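Local coordinates for protein dinoflagellate luciferase (Lingulodinium polyedrum, PDB 1VPR) that catalyses the oxidation of dinoflagellate luciferin, an open tetrapyrrole, by molecular oxygen, emitting blue light at 475 nm during the night phase, at residues 121-124 with 125-129; 58-61 with 62-66. All blocks are in the same frame, centred on the assembly; numbering follows the deposited sequence.

Contact 1 of 2, residues 121-124 with 125-129; sequences EQVA and MCKGF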
# COMPACT_ATOMS: atom_id res chain seq x y z
N GLU A 121 -13.58 12.05 -18.90
CA GLU A 121 -12.89 11.76 -20.15
C GLU A 121 -11.47 11.25 -19.88
O GLU A 121 -11.00 10.32 -20.54
CB GLU A 121 -12.83 13.03 -21.02
CG GLU A 121 -14.14 13.39 -21.71
CD GLU A 121 -15.30 13.51 -20.74
OE1 GLU A 121 -15.11 14.17 -19.69
OE2 GLU A 121 -16.39 12.96 -21.03
N GLN A 122 -10.81 11.89 -18.92
CA GLN A 122 -9.45 11.52 -18.56
C GLN A 122 -9.39 10.07 -18.10
O GLN A 122 -8.48 9.35 -18.45
CB GLN A 122 -8.91 12.44 -17.47
CG GLN A 122 -8.54 13.84 -17.98
CD GLN A 122 -8.06 14.75 -16.88
OE1 GLN A 122 -8.67 14.84 -15.82
NE2 GLN A 122 -6.96 15.45 -17.13
N VAL A 123 -10.37 9.65 -17.31
CA VAL A 123 -10.41 8.30 -16.81
C VAL A 123 -10.63 7.35 -17.98
O VAL A 123 -9.96 6.31 -18.08
CB VAL A 123 -11.53 8.13 -15.76
CG1 VAL A 123 -11.71 6.67 -15.40
CG2 VAL A 123 -11.16 8.93 -14.50
N ALA A 124 -11.56 7.72 -18.86
CA ALA A 124 -11.89 6.91 -20.02
C ALA A 124 -10.68 6.68 -20.92
O ALA A 124 -10.47 5.58 -21.42
CB ALA A 124 -13.01 7.59 -20.82
N MSE A 125 -9.88 7.71 -21.13
CA MSE A 125 -8.69 7.59 -21.97
C MSE A 125 -7.69 6.55 -21.45
O MSE A 125 -7.01 5.88 -22.24
CB MSE A 125 -7.97 8.92 -22.05
CG MSE A 125 -8.79 10.04 -22.60
SE MSE A 125 -7.86 11.69 -22.32
CE MSE A 125 -9.36 12.86 -22.17
N CYS A 126 -7.59 6.44 -20.13
CA CYS A 126 -6.65 5.51 -19.52
C CYS A 126 -7.15 4.08 -19.42
O CYS A 126 -6.36 3.18 -19.15
CB CYS A 126 -6.25 6.01 -18.12
SG CYS A 126 -5.44 7.63 -18.13
N LYS A 127 -8.45 3.87 -19.63
CA LYS A 127 -8.99 2.51 -19.53
C LYS A 127 -8.25 1.60 -20.50
O LYS A 127 -8.15 1.90 -21.68
CB LYS A 127 -10.49 2.50 -19.86
CG LYS A 127 -11.39 2.20 -18.67
CD LYS A 127 -11.35 3.33 -17.64
CE LYS A 127 -11.69 2.83 -16.23
NZ LYS A 127 -12.98 2.08 -16.18
N GLY A 128 -7.71 0.50 -19.98
CA GLY A 128 -6.97 -0.44 -20.82
C GLY A 128 -5.51 -0.10 -21.13
O GLY A 128 -4.84 -0.84 -21.87
N PHE A 129 -5.01 0.99 -20.56
CA PHE A 129 -3.63 1.41 -20.78
C PHE A 129 -2.66 0.35 -20.24
O PHE A 129 -3.00 -0.38 -19.31
CB PHE A 129 -3.41 2.74 -20.06
CG PHE A 129 -2.00 3.26 -20.12
CD1 PHE A 129 -1.22 3.35 -18.96
CD2 PHE A 129 -1.46 3.73 -21.33
CE1 PHE A 129 0.07 3.91 -19.01
CE2 PHE A 129 -0.18 4.29 -21.38
CZ PHE A 129 0.59 4.37 -20.21

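Contact 2 of 2, residues 58-61 with 62-66; sequences FHYL and LECHE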
# COMPACT_ATOMS: atom_id res chain seq x y z
N PHE A 58 -13.38 -13.90 -1.20
CA PHE A 58 -13.03 -13.29 0.08
C PHE A 58 -12.30 -14.30 0.95
O PHE A 58 -11.37 -13.93 1.67
CB PHE A 58 -14.28 -12.79 0.81
CG PHE A 58 -14.87 -11.53 0.22
CD1 PHE A 58 -16.12 -11.55 -0.38
CD2 PHE A 58 -14.17 -10.33 0.28
CE1 PHE A 58 -16.68 -10.39 -0.91
CE2 PHE A 58 -14.71 -9.16 -0.25
CZ PHE A 58 -15.97 -9.18 -0.84
N HIS A 59 -12.70 -15.57 0.89
CA HIS A 59 -12.04 -16.60 1.68
C HIS A 59 -10.60 -16.78 1.21
O HIS A 59 -9.72 -17.12 2.01
CB HIS A 59 -12.78 -17.93 1.57
CG HIS A 59 -14.07 -17.95 2.32
ND1 HIS A 59 -15.18 -17.25 1.90
CD2 HIS A 59 -14.41 -18.52 3.50
CE1 HIS A 59 -16.14 -17.38 2.79
NE2 HIS A 59 -15.69 -18.15 3.77
N TYR A 60 -10.36 -16.57 -0.08
CA TYR A 60 -9.01 -16.70 -0.62
C TYR A 60 -8.17 -15.54 -0.07
O TYR A 60 -7.03 -15.71 0.37
CB TYR A 60 -9.04 -16.64 -2.14
CG TYR A 60 -7.66 -16.62 -2.78
CD1 TYR A 60 -6.83 -17.75 -2.75
CD2 TYR A 60 -7.20 -15.47 -3.43
CE1 TYR A 60 -5.58 -17.72 -3.37
CE2 TYR A 60 -5.96 -15.44 -4.06
CZ TYR A 60 -5.15 -16.56 -4.02
OH TYR A 60 -3.92 -16.52 -4.64
N LEU A 61 -8.74 -14.34 -0.12
CA LEU A 61 -8.06 -13.16 0.38
C LEU A 61 -7.73 -13.32 1.86
O LEU A 61 -6.64 -12.94 2.31
CB LEU A 61 -8.92 -11.91 0.16
CG LEU A 61 -9.18 -11.50 -1.29
CD1 LEU A 61 -9.90 -10.16 -1.29
CD2 LEU A 61 -7.86 -11.42 -2.06
N LEU A 62 -8.65 -13.88 2.64
CA LEU A 62 -8.38 -14.07 4.05
C LEU A 62 -7.15 -14.92 4.25
O LEU A 62 -6.32 -14.62 5.11
CB LEU A 62 -9.56 -14.72 4.77
CG LEU A 62 -10.62 -13.78 5.33
CD1 LEU A 62 -11.59 -14.60 6.18
CD2 LEU A 62 -9.96 -12.70 6.21
N GLU A 63 -7.03 -15.99 3.47
CA GLU A 63 -5.87 -16.83 3.62
C GLU A 63 -4.61 -16.11 3.12
O GLU A 63 -3.54 -16.29 3.67
CB GLU A 63 -6.06 -18.14 2.86
CG GLU A 63 -4.98 -19.16 3.15
CD GLU A 63 -5.27 -20.48 2.46
OE1 GLU A 63 -4.65 -20.77 1.41
OE2 GLU A 63 -6.14 -21.22 2.96
N CYS A 64 -4.75 -15.27 2.09
CA CYS A 64 -3.57 -14.57 1.59
C CYS A 64 -3.08 -13.54 2.58
O CYS A 64 -1.92 -13.13 2.53
CB CYS A 64 -3.86 -13.89 0.25
SG CYS A 64 -3.96 -15.04 -1.14
N HIS A 65 -3.96 -13.10 3.49
CA HIS A 65 -3.57 -12.11 4.49
C HIS A 65 -2.53 -12.68 5.45
O HIS A 65 -1.67 -11.96 5.97
CB HIS A 65 -4.81 -11.62 5.24
CG HIS A 65 -5.34 -10.33 4.70
ND1 HIS A 65 -4.59 -9.17 4.70
CD2 HIS A 65 -6.48 -10.05 4.03
CE1 HIS A 65 -5.25 -8.23 4.04
NE2 HIS A 65 -6.39 -8.74 3.62
N GLU A 66 -2.58 -14.00 5.64
CA GLU A 66 -1.64 -14.68 6.53
C GLU A 66 -0.25 -14.89 5.91
O GLU A 66 0.65 -15.44 6.54
CB GLU A 66 -2.24 -16.03 6.97

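Contact 1 of 2, residues 121-124 with 125-129
The short surface helix 120-126 of the luciferase catalytic domain ends here, and Val123 and Lys127, one turn apart, run side by side where it gives way to a turn. Val123 CG1, anti to the backbone N (chi1 171°), lies 3.9 Å from Lys127 CE; the branched apolar residue lies alongside the methylenes of the lysine, whose charged end suits the exposed surface. On another flank, Met125, present as selenomethionine, lays its flexible chain back along the preceding turn: its CE is 3.7 Å from Glu121 CB, and its CG packs close to the Glu121 carbonyl. The backbone records the ending. Met125 N makes a regular bond of 2.9 Å to Glu121 O, whereas Cys126 N divides itself weakly between Gln122 O and Val123 O. Lys127 N reaches Ala124 O at 3.2 Å, an i to i+3 bond of 3-10 type, with a weak second bond to Val123 O. Cys126, small enough for a buried site, turns inward against Tyr131, Cys140 and Met267. Phe129 N then bonds to Cys126 O at 2.9 Å, and Gly128, where a side chain would press on Lys127 O, takes the positive phi (82°) characteristic of a type II beta turn closing a helix C-terminus.

Contact 2 of 2, residues 58-61 with 62-66
At Tyr60 a chi1 of 174° sets CG beside the carbonyl carbon, and the ring leans out from the helix and partly forward over the next turn, while at Cys64 a chi1 of -74° keeps SG beside the backbone N and brings the sulfur over the phenol ring. SG stands 3.7 Å from the ring centroid and 20° off the normal, displaced toward the rim, where CZ of Tyr60 is its nearest ring atom at 3.5 Å. This is a Cys sulfur-aromatic contact between residues i and i+4, and a small, polarisable thiol suits a buried place over a ring face. Beneath it, Cys64 N bonds to Tyr60 O at 2.9 Å. The turn belongs to helix 57-65 of the helical bundle domain; Phe58 and Leu62 of this helix supply apolar bulk against Ile176 of helix 172-181. The phenol OH bonds to His34 and Asn28; a leucine in place of Tyr60 would probably leave these two without their shared partner and strip Cys64 SG of its aromatic face. Further along, His65 N bonds to Leu61 O at 2.9 Å, and the imidazole approaches the same oxygen obliquely, CD2 lying 3.4 Å from Leu61 O. Its NE2 bonds to Gln172, tying the helix end to helix 172-181.

Contact 2 closes before contact 1 opens along the chain, and the two do not touch: their centres lie about 30 Å apart and their nearest atoms about 19 Å. Each includes the C-terminal end of a short helix, 57-65 in contact 2 and 120-126 in contact 1, but their settings differ. Contact 2 is largely buried, its centre about 17 Å from the centre of the chain, in the helical bundle region, and packs on helix 172-181 of the catalytic domain. Contact 1 lies near the surface, its centre about 23 Å from the centre of the chain, within the catalytic domain itself. Both are accessory to the lipocalin-like antiparallel beta barrel of this third of the full protein's three luciferase domains.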